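Local coordinates for protein purine nucleoside phosphorylase (Schistosoma mansoni, PDB 5KO5) that catalyses, as a purine nucleoside phosphorylase, the reversible phosphate-dependent cleavage of purine nucleosides to the free base and ribose 1-phosphate, at residues Asn57-Thr62 / Gly85-Tyr90; Leu100-Met105 / Val224-Ile229. All coordinates share one frame; numbering follows the deposited sequence.

Both interactions belong to one phosphorylase-superfamily domain, and their centres lie about 12 Å apart. Interaction 1 joins two loops of the fold; interaction 2 packs helix 95-108 on helix 224-232. A salt bridge ties them together: Arg-86 NE, from the 85-90 loop, meets Glu-226 OE2, on the second helix, at 3.2 Å. Apolar packing adds to this, with Phe-58 CD1 3.7 Å from Leu-100 CD2 and Met-89 SD 3.7 Å from Pro-225 CG. The side chain of Glu-226 remains about 13 Å from the bound cytosine, whose pocket includes Val-219, Gly-220 and Met-221, just ahead of helix 224-232 in the chain.

Interaction 1: residues Asn57-Thr62 / Gly85-Tyr90; sequences NFPKTT and GRLHMY
Leu-87 reaches across from the 85-90 loop and divides its two methyl groups between Pro-59 and Thr-61. Leu-87 CD1 meets Pro-59 CG at 3.5 Å. On the other branch, Leu-87 CD2 lies 3.6 Å from Thr-61 CG2. The fork of the leucine thus engages two residues of the 57-62 loop, one with each branch, and the contact is purely apolar. It is small, burying 105 Å² in all, with Leu-87 contributing about half.

The CB of Leu-87 points toward the 57-62 loop, and a chi1 of -52° swings CG to the side of the backbone N, opposite the carbonyl carbon, spreading the two methyls over Pro-59 and Thr-61. Pro-59 presents the puckered corner of its ring to CD1. Thr-61 approaches differently, its side chain lying roughly perpendicular to that of Leu-87. At a chi1 of 68°, its hydroxyl sits between the backbone N and the carbonyl carbon, leaving the methyl to face the leucine. Only side chains meet: the nearest CA atoms, those of Thr-61 and Leu-87, are still 8.2 Å apart.

On the outer side of the 57-62 loop, Lys-60 turns away from Leu-87 and its NZ donates a hydrogen bond of 2.9 Å to Thr-62 OG1, bridging the intervening residue. Farther along the 85-90 loop, Tyr-90 packs edge-to-face with Phe-161 of the second subunit.

This is loop-to-loop apolar packing within the phosphorylase-superfamily fold, whose mixed sheet pairs strands 69-75 and 78-84 antiparallel. It fastens the loop between strands 47-51 and 69-75 to the connection that runs from strand 78-84 into helix 95-108, and that helix lies against the same residues, Ile-98 on Leu-87 and Glu-97 on Pro-59.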
ATOM      1  N   ASN A  57     -23.867  -8.803  14.316  1.00 20.62           N
ATOM      2  CA  ASN A  57     -22.542  -8.857  13.719  1.00 19.44           C
ATOM      3  C   ASN A  57     -22.325  -7.849  12.600  1.00 21.10           C
ATOM      4  O   ASN A  57     -21.250  -7.875  11.996  1.00 19.85           O
ATOM      5  CB  ASN A  57     -22.141 -10.254  13.212  1.00 20.36           C
ATOM      6  CG  ASN A  57     -22.212 -11.289  14.299  1.00 21.80           C
ATOM      7  OD1 ASN A  57     -21.793 -11.039  15.432  1.00 22.15           O
ATOM      8  ND2 ASN A  57     -22.775 -12.449  13.983  1.00 21.84           N
ATOM      9  N   PHE A  58     -23.282  -6.976  12.292  1.00 19.37           N
ATOM     10  CA  PHE A  58     -23.013  -5.963  11.290  1.00 18.99           C
ATOM     11  C   PHE A  58     -22.039  -4.932  11.853  1.00 18.29           C
ATOM     12  O   PHE A  58     -22.011  -4.688  13.060  1.00 19.86           O
ATOM     13  CB  PHE A  58     -24.301  -5.286  10.820  1.00 20.33           C
ATOM     14  CG  PHE A  58     -24.703  -5.681   9.424  1.00 20.45           C
ATOM     15  CD1 PHE A  58     -24.909  -7.015   9.106  1.00 21.37           C
ATOM     16  CD2 PHE A  58     -24.850  -4.729   8.426  1.00 20.45           C
ATOM     17  CE1 PHE A  58     -25.271  -7.400   7.822  1.00 21.52           C
ATOM     18  CE2 PHE A  58     -25.208  -5.106   7.134  1.00 22.35           C
ATOM     19  CZ  PHE A  58     -25.418  -6.441   6.832  1.00 22.21           C
ATOM     20  N   PRO A  59     -21.213  -4.335  10.996  1.00 17.80           N
ATOM     21  CA  PRO A  59     -20.214  -3.365  11.474  1.00 19.78           C
ATOM     22  C   PRO A  59     -20.838  -2.120  12.089  1.00 20.65           C
ATOM     23  O   PRO A  59     -21.865  -1.617  11.628  1.00 20.37           O
ATOM     24  CB  PRO A  59     -19.416  -3.020  10.209  1.00 24.50           C
ATOM     25  CG  PRO A  59     -20.242  -3.513   9.065  1.00 26.61           C
ATOM     26  CD  PRO A  59     -21.068  -4.646   9.567  1.00 22.49           C
ATOM     27  N   LYS A  60     -20.189  -1.625  13.139  1.00 20.46           N
ATOM     28  CA  LYS A  60     -20.592  -0.372  13.761  1.00 20.75           C
ATOM     29  C   LYS A  60     -20.207   0.794  12.856  1.00 23.88           C
ATOM     30  O   LYS A  60     -19.054   0.907  12.435  1.00 22.79           O
ATOM     31  CB  LYS A  60     -19.886  -0.237  15.110  1.00 23.58           C
ATOM     32  CG  LYS A  60     -20.218   1.033  15.882  1.00 25.64           C
ATOM     33  CD  LYS A  60     -19.639   0.971  17.291  1.00 35.46           C
ATOM     34  CE  LYS A  60     -19.996   2.203  18.103  1.00 44.44           C
ATOM     35  NZ  LYS A  60     -21.470   2.348  18.272  1.00 53.72           N
ATOM     36  N   THR A  61     -21.172   1.667  12.557  1.00 24.99           N
ATOM     37  CA  THR A  61     -20.944   2.787  11.647  1.00 26.92           C
ATOM     38  C   THR A  61     -21.240   4.141  12.289  1.00 27.69           C
ATOM     39  O   THR A  61     -21.358   5.142  11.575  1.00 27.34           O
ATOM     40  CB  THR A  61     -21.765   2.632  10.365  1.00 27.17           C
ATOM     41  OG1 THR A  61     -23.158   2.763  10.672  1.00 29.03           O
ATOM     42  CG2 THR A  61     -21.530   1.272   9.732  1.00 28.69           C
ATOM     43  N   THR A  62     -21.355   4.201  13.618  1.00 23.97           N
ATOM     44  CA  THR A  62     -21.780   5.446  14.251  1.00 25.49           C
ATOM     45  C   THR A  62     -20.682   6.507  14.265  1.00 29.31           C
ATOM     46  O   THR A  62     -20.989   7.701  14.333  1.00 27.59           O
ATOM     47  CB  THR A  62     -22.295   5.169  15.663  1.00 43.35           C
ATOM     48  OG1 THR A  62     -21.259   4.554  16.435  1.00 52.22           O
ATOM     49  CG2 THR A  62     -23.499   4.236  15.612  1.00 42.03           C
ATOM     50  N   GLY A  85     -26.146   3.248   2.583  1.00 27.00           N
ATOM     51  CA  GLY A  85     -25.051   3.618   3.455  1.00 27.22           C
ATOM     52  C   GLY A  85     -23.881   2.680   3.252  1.00 25.86           C
ATOM     53  O   GLY A  85     -23.685   1.712   3.992  1.00 31.02           O
ATOM     54  N   ARG A  86     -23.105   2.971   2.221  1.00 24.34           N
ATOM     55  CA  ARG A  86     -21.986   2.140   1.818  1.00 23.19           C
ATOM     56  C   ARG A  86     -20.839   2.251   2.821  1.00 19.12           C
ATOM     57  O   ARG A  86     -20.609   3.302   3.421  1.00 22.07           O
ATOM     58  CB  ARG A  86     -21.510   2.661   0.470  1.00 28.76           C
ATOM     59  CG  ARG A  86     -20.481   1.852  -0.203  1.00 27.73           C
ATOM     60  CD  ARG A  86     -20.252   2.473  -1.543  1.00 32.95           C
ATOM     61  NE  ARG A  86     -19.583   1.552  -2.439  1.00 26.68           N
ATOM     62  CZ  ARG A  86     -19.549   1.716  -3.750  1.00 25.35           C
ATOM     63  NH1 ARG A  86     -20.149   2.769  -4.295  1.00 26.30           N
ATOM     64  NH2 ARG A  86     -18.920   0.834  -4.502  1.00 30.25           N
ATOM     65  N   LEU A  87     -20.110   1.157   2.994  1.00 18.59           N
ATOM     66  CA  LEU A  87     -18.937   1.143   3.857  1.00 16.24           C
ATOM     67  C   LEU A  87     -17.702   1.351   2.991  1.00 15.34           C
ATOM     68  O   LEU A  87     -17.416   0.534   2.110  1.00 16.58           O
ATOM     69  CB  LEU A  87     -18.840  -0.184   4.601  1.00 16.59           C
ATOM     70  CG  LEU A  87     -20.101  -0.598   5.356  1.00 25.05           C
ATOM     71  CD1 LEU A  87     -19.900  -1.993   5.923  1.00 28.08           C
ATOM     72  CD2 LEU A  87     -20.407   0.396   6.449  1.00 26.50           C
ATOM     73  N   HIS A  88     -16.956   2.424   3.249  1.00 13.50           N
ATOM     74  CA  HIS A  88     -15.759   2.757   2.480  1.00 13.28           C
ATOM     75  C   HIS A  88     -14.506   2.536   3.314  1.00 12.65           C
ATOM     76  O   HIS A  88     -14.463   2.883   4.498  1.00 13.25           O
ATOM     77  CB  HIS A  88     -15.785   4.225   2.070  1.00 15.19           C
ATOM     78  CG  HIS A  88     -16.805   4.553   1.026  1.00 22.26           C
ATOM     79  ND1 HIS A  88     -18.035   5.101   1.328  1.00 24.10           N
ATOM     80  CD2 HIS A  88     -16.753   4.459  -0.322  1.00 25.97           C
ATOM     81  CE1 HIS A  88     -18.708   5.302   0.208  1.00 26.35           C
ATOM     82  NE2 HIS A  88     -17.954   4.920  -0.808  1.00 26.93           N
ATOM     83  N   MET A  89     -13.463   1.993   2.682  1.00 12.33           N
ATOM     84  CA  MET A  89     -12.269   1.639   3.442  1.00 12.07           C
ATOM     85  C   MET A  89     -11.505   2.865   3.930  1.00 12.25           C
ATOM     86  O   MET A  89     -10.830   2.781   4.962  1.00 12.26           O
ATOM     87  CB  MET A  89     -11.416   0.625   2.666  1.00 12.03           C
ATOM     88  CG  MET A  89     -12.231  -0.651   2.391  1.00 12.20           C
ATOM     89  SD  MET A  89     -11.281  -2.162   2.147  1.00 13.26           S
ATOM     90  CE  MET A  89     -10.579  -2.397   3.773  1.00 13.99           C
ATOM     91  N   TYR A  90     -11.646   4.012   3.264  1.00 12.55           N
ATOM     92  CA  TYR A  90     -10.985   5.215   3.770  1.00 12.79           C
ATOM     93  C   TYR A  90     -11.547   5.662   5.110  1.00 13.06           C
ATOM     94  O   TYR A  90     -10.925   6.506   5.760  1.00 13.33           O
ATOM     95  CB  TYR A  90     -11.011   6.372   2.755  1.00 13.26           C
ATOM     96  CG  TYR A  90     -12.394   6.748   2.272  1.00 13.76           C
ATOM     97  CD1 TYR A  90     -13.307   7.376   3.114  1.00 14.24           C
ATOM     98  CD2 TYR A  90     -12.786   6.473   0.973  1.00 14.16           C
ATOM     99  CE1 TYR A  90     -14.581   7.698   2.676  1.00 15.23           C
ATOM    100  CE2 TYR A  90     -14.053   6.794   0.528  1.00 14.76           C
ATOM    101  CZ  TYR A  90     -14.942   7.410   1.383  1.00 15.23           C
ATOM    102  OH  TYR A  90     -16.203   7.708   0.930  1.00 16.55           O
TER

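Interaction 2: residues Leu100-Met105 / Val224-Ile229; sequences LPIRVM and VPEVII
Ile-102 and Ile-229 adopt matching torsions, chi1 -55° and -62°, that set each CG2 methyl opposite its own backbone N and each CG1 branch beside it. With the side chains angled toward each other, the CG2 methyl of Ile-229 becomes the central point of contact. Ile-229 CG2 lies 3.6 Å from Ile-102 CB and 3.7 Å from Ile-102 CG2, pressing against the branch point of the opposing isoleucine. The same methyl is flanked by the aliphatic stem of Arg-103: Arg-103 CG is 4.1 Å from Ile-229 CG2, and the arginine side chain passes roughly at right angles to that of Ile-229. At the other end of the contact, Ile-102 CD1 rests more loosely on the CG methylene of Glu-226, 4.4 Å away.

These residues join two helices that flank the central mixed sheet of the nucleoside phosphorylase fold. The axes of segments 100-105 and 224-229 approach to 9.7 Å with a crossing angle of -40°, running broadly in the same direction. The contact is buried, with the two isoleucines supplying most of its 212 Å².

A polar link borders this apolar centre. Arg-103, extended from CG to NE, donates from NE to water 1 at 2.8 Å, and the water lies in the guanidinium plane at its edge. Water 1 in turn donates to the carbonyl oxygen Ile-229 O at 2.9 Å, connecting the helices through a single solvent molecule. The guanidinium is further anchored through NH1, which bonds to Ala-7 O, so two hydrogen bonds, from NE and NH1, restrain it. Glu-226 sends its carboxylate away from helix 95-108. On other faces of helix 224-232, Val-224 packs against strands 131-139 and 189-196, while Ile-228 touches Thr-201 of the third subunit.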
ATOM      1  N   LEU A 100     -18.236  -8.776   5.669  1.00 12.97           N
ATOM      2  CA  LEU A 100     -19.392  -9.441   6.269  1.00 14.05           C
ATOM      3  C   LEU A 100     -20.693  -9.143   5.534  1.00 14.35           C
ATOM      4  O   LEU A 100     -21.435 -10.094   5.237  1.00 14.32           O
ATOM      5  CB  LEU A 100     -19.462  -9.200   7.784  1.00 15.38           C
ATOM      6  CG  LEU A 100     -20.638  -9.958   8.414  1.00 19.11           C
ATOM      7  CD1 LEU A 100     -20.256 -10.664   9.707  1.00 26.56           C
ATOM      8  CD2 LEU A 100     -21.813  -9.019   8.646  1.00 20.40           C
ATOM      9  N   PRO A 101     -21.036  -7.891   5.213  1.00 13.44           N
ATOM     10  CA  PRO A 101     -22.317  -7.660   4.520  1.00 14.30           C
ATOM     11  C   PRO A 101     -22.435  -8.374   3.188  1.00 13.93           C
ATOM     12  O   PRO A 101     -23.534  -8.829   2.838  1.00 14.68           O
ATOM     13  CB  PRO A 101     -22.360  -6.132   4.368  1.00 17.04           C
ATOM     14  CG  PRO A 101     -21.583  -5.638   5.540  1.00 15.66           C
ATOM     15  CD  PRO A 101     -20.424  -6.615   5.639  1.00 13.85           C
ATOM     16  N   ILE A 102     -21.341  -8.457   2.418  1.00 15.29           N
ATOM     17  CA  ILE A 102     -21.400  -9.151   1.133  1.00 15.70           C
ATOM     18  C   ILE A 102     -21.599 -10.648   1.344  1.00 13.61           C
ATOM     19  O   ILE A 102     -22.352 -11.306   0.617  1.00 14.84           O
ATOM     20  CB  ILE A 102     -20.127  -8.879   0.313  1.00 15.17           C
ATOM     21  CG1 ILE A 102     -19.879  -7.380   0.138  1.00 21.12           C
ATOM     22  CG2 ILE A 102     -20.235  -9.576  -1.037  1.00 13.85           C
ATOM     23  CD1 ILE A 102     -21.039  -6.653  -0.455  1.00 21.19           C
ATOM     24  N   ARG A 103     -20.907 -11.209   2.330  1.00 13.49           N
ATOM     25  CA  ARG A 103     -21.102 -12.619   2.644  1.00 13.12           C
ATOM     26  C   ARG A 103     -22.505 -12.897   3.175  1.00 14.28           C
ATOM     27  O   ARG A 103     -23.061 -13.971   2.908  1.00 13.80           O
ATOM     28  CB  ARG A 103     -20.008 -13.072   3.599  1.00 14.04           C
ATOM     29  CG  ARG A 103     -18.683 -13.108   2.866  1.00 13.10           C
ATOM     30  CD  ARG A 103     -17.491 -13.477   3.737  1.00 13.58           C
ATOM     31  NE  ARG A 103     -16.328 -13.647   2.866  1.00 13.66           N
ATOM     32  CZ  ARG A 103     -15.073 -13.688   3.286  1.00 14.05           C
ATOM     33  NH1 ARG A 103     -14.798 -13.596   4.584  1.00 16.59           N
ATOM     34  NH2 ARG A 103     -14.091 -13.811   2.400  1.00 14.86           N
ATOM     35  N   VAL A 104     -23.094 -11.945   3.903  1.00 13.69           N
ATOM     36  CA  VAL A 104     -24.500 -12.071   4.279  1.00 14.68           C
ATOM     37  C   VAL A 104     -25.380 -12.093   3.036  1.00 15.24           C
ATOM     38  O   VAL A 104     -26.294 -12.916   2.927  1.00 16.99           O
ATOM     39  CB  VAL A 104     -24.886 -10.949   5.260  1.00 14.81           C
ATOM     40  CG1 VAL A 104     -26.397 -10.907   5.464  1.00 17.72           C
ATOM     41  CG2 VAL A 104     -24.160 -11.166   6.589  1.00 15.18           C
ATOM     42  N   MET A 105     -25.121 -11.197   2.077  1.00 15.46           N
ATOM     43  CA  MET A 105     -25.847 -11.265   0.811  1.00 17.84           C
ATOM     44  C   MET A 105     -25.760 -12.656   0.203  1.00 15.30           C
ATOM     45  O   MET A 105     -26.767 -13.193  -0.267  1.00 16.65           O
ATOM     46  CB  MET A 105     -25.299 -10.249  -0.187  1.00 15.94           C
ATOM     47  CG  MET A 105     -25.658  -8.817   0.126  1.00 17.17           C
ATOM     48  SD  MET A 105     -25.099  -7.786  -1.238  1.00 19.71           S
ATOM     49  CE  MET A 105     -25.604  -6.160  -0.664  1.00 21.65           C
ATOM     50  N   VAL A 224     -13.754  -1.889  -5.635  1.00 13.04           N
ATOM     51  CA  VAL A 224     -12.833  -3.021  -5.726  1.00 11.63           C
ATOM     52  C   VAL A 224     -12.916  -3.950  -4.510  1.00 11.94           C
ATOM     53  O   VAL A 224     -12.926  -5.177  -4.694  1.00 12.05           O
ATOM     54  CB  VAL A 224     -11.408  -2.541  -6.059  1.00 11.50           C
ATOM     55  CG1 VAL A 224     -10.383  -3.660  -5.870  1.00 12.81           C
ATOM     56  CG2 VAL A 224     -11.364  -2.004  -7.492  1.00 12.76           C
ATOM     57  N   PRO A 225     -13.011  -3.454  -3.270  1.00 11.37           N
ATOM     58  CA  PRO A 225     -13.132  -4.402  -2.142  1.00 10.87           C
ATOM     59  C   PRO A 225     -14.381  -5.257  -2.237  1.00 10.65           C
ATOM     60  O   PRO A 225     -14.313  -6.482  -2.071  1.00 12.00           O
ATOM     61  CB  PRO A 225     -13.137  -3.487  -0.903  1.00 12.22           C
ATOM     62  CG  PRO A 225     -12.382  -2.237  -1.373  1.00 12.75           C
ATOM     63  CD  PRO A 225     -12.830  -2.061  -2.804  1.00 12.82           C
ATOM     64  N   GLU A 226     -15.511  -4.636  -2.578  1.00 13.47           N
ATOM     65  CA  GLU A 226     -16.759  -5.385  -2.689  1.00 13.58           C
ATOM     66  C   GLU A 226     -16.702  -6.366  -3.842  1.00 12.49           C
ATOM     67  O   GLU A 226     -17.200  -7.494  -3.721  1.00 13.72           O
ATOM     68  CB  GLU A 226     -17.933  -4.426  -2.895  1.00 18.19           C
ATOM     69  CG  GLU A 226     -18.241  -3.562  -1.704  1.00 23.31           C
ATOM     70  CD  GLU A 226     -17.646  -2.179  -1.815  1.00 37.13           C
ATOM     71  OE1 GLU A 226     -16.498  -2.073  -2.273  1.00 26.31           O
ATOM     72  OE2 GLU A 226     -18.329  -1.199  -1.440  1.00 43.27           O
ATOM     73  N   VAL A 227     -16.127  -5.947  -4.976  1.00 12.21           N
ATOM     74  CA  VAL A 227     -15.964  -6.832  -6.125  1.00 13.12           C
ATOM     75  C   VAL A 227     -15.189  -8.080  -5.736  1.00 12.26           C
ATOM     76  O   VAL A 227     -15.543  -9.198  -6.132  1.00 13.15           O
ATOM     77  CB  VAL A 227     -15.269  -6.090  -7.285  1.00 14.56           C
ATOM     78  CG1 VAL A 227     -14.905  -7.070  -8.392  1.00 15.34           C
ATOM     79  CG2 VAL A 227     -16.161  -4.980  -7.833  1.00 15.27           C
ATOM     80  N   ILE A 228     -14.114  -7.911  -4.963  1.00 11.86           N
ATOM     81  CA  ILE A 228     -13.270  -9.044  -4.612  1.00 10.74           C
ATOM     82  C   ILE A 228     -14.003  -9.990  -3.673  1.00 11.70           C
ATOM     83  O   ILE A 228     -13.948 -11.209  -3.847  1.00 12.01           O
ATOM     84  CB  ILE A 228     -11.937  -8.543  -4.040  1.00 11.73           C
ATOM     85  CG1 ILE A 228     -11.105  -7.960  -5.183  1.00 11.36           C
ATOM     86  CG2 ILE A 228     -11.180  -9.657  -3.304  1.00 12.24           C
ATOM     87  CD1 ILE A 228      -9.822  -7.237  -4.735  1.00 12.95           C
ATOM     88  N   ILE A 229     -14.717  -9.452  -2.678  1.00 11.46           N
ATOM     89  CA  ILE A 229     -15.458 -10.331  -1.773  1.00 11.64           C
ATOM     90  C   ILE A 229     -16.540 -11.081  -2.536  1.00 11.85           C
ATOM     91  O   ILE A 229     -16.738 -12.285  -2.333  1.00 12.29           O
ATOM     92  CB  ILE A 229     -16.020  -9.542  -0.571  1.00 11.40           C
ATOM     93  CG1 ILE A 229     -14.883  -8.922   0.250  1.00 11.85           C
ATOM     94  CG2 ILE A 229     -16.878 -10.470   0.305  1.00 12.52           C
ATOM     95  CD1 ILE A 229     -13.816  -9.924   0.739  1.00 12.38           C
TER
HETATM   96  O   HOH W   1     -16.300 -13.941   0.062  1.00 14.77           O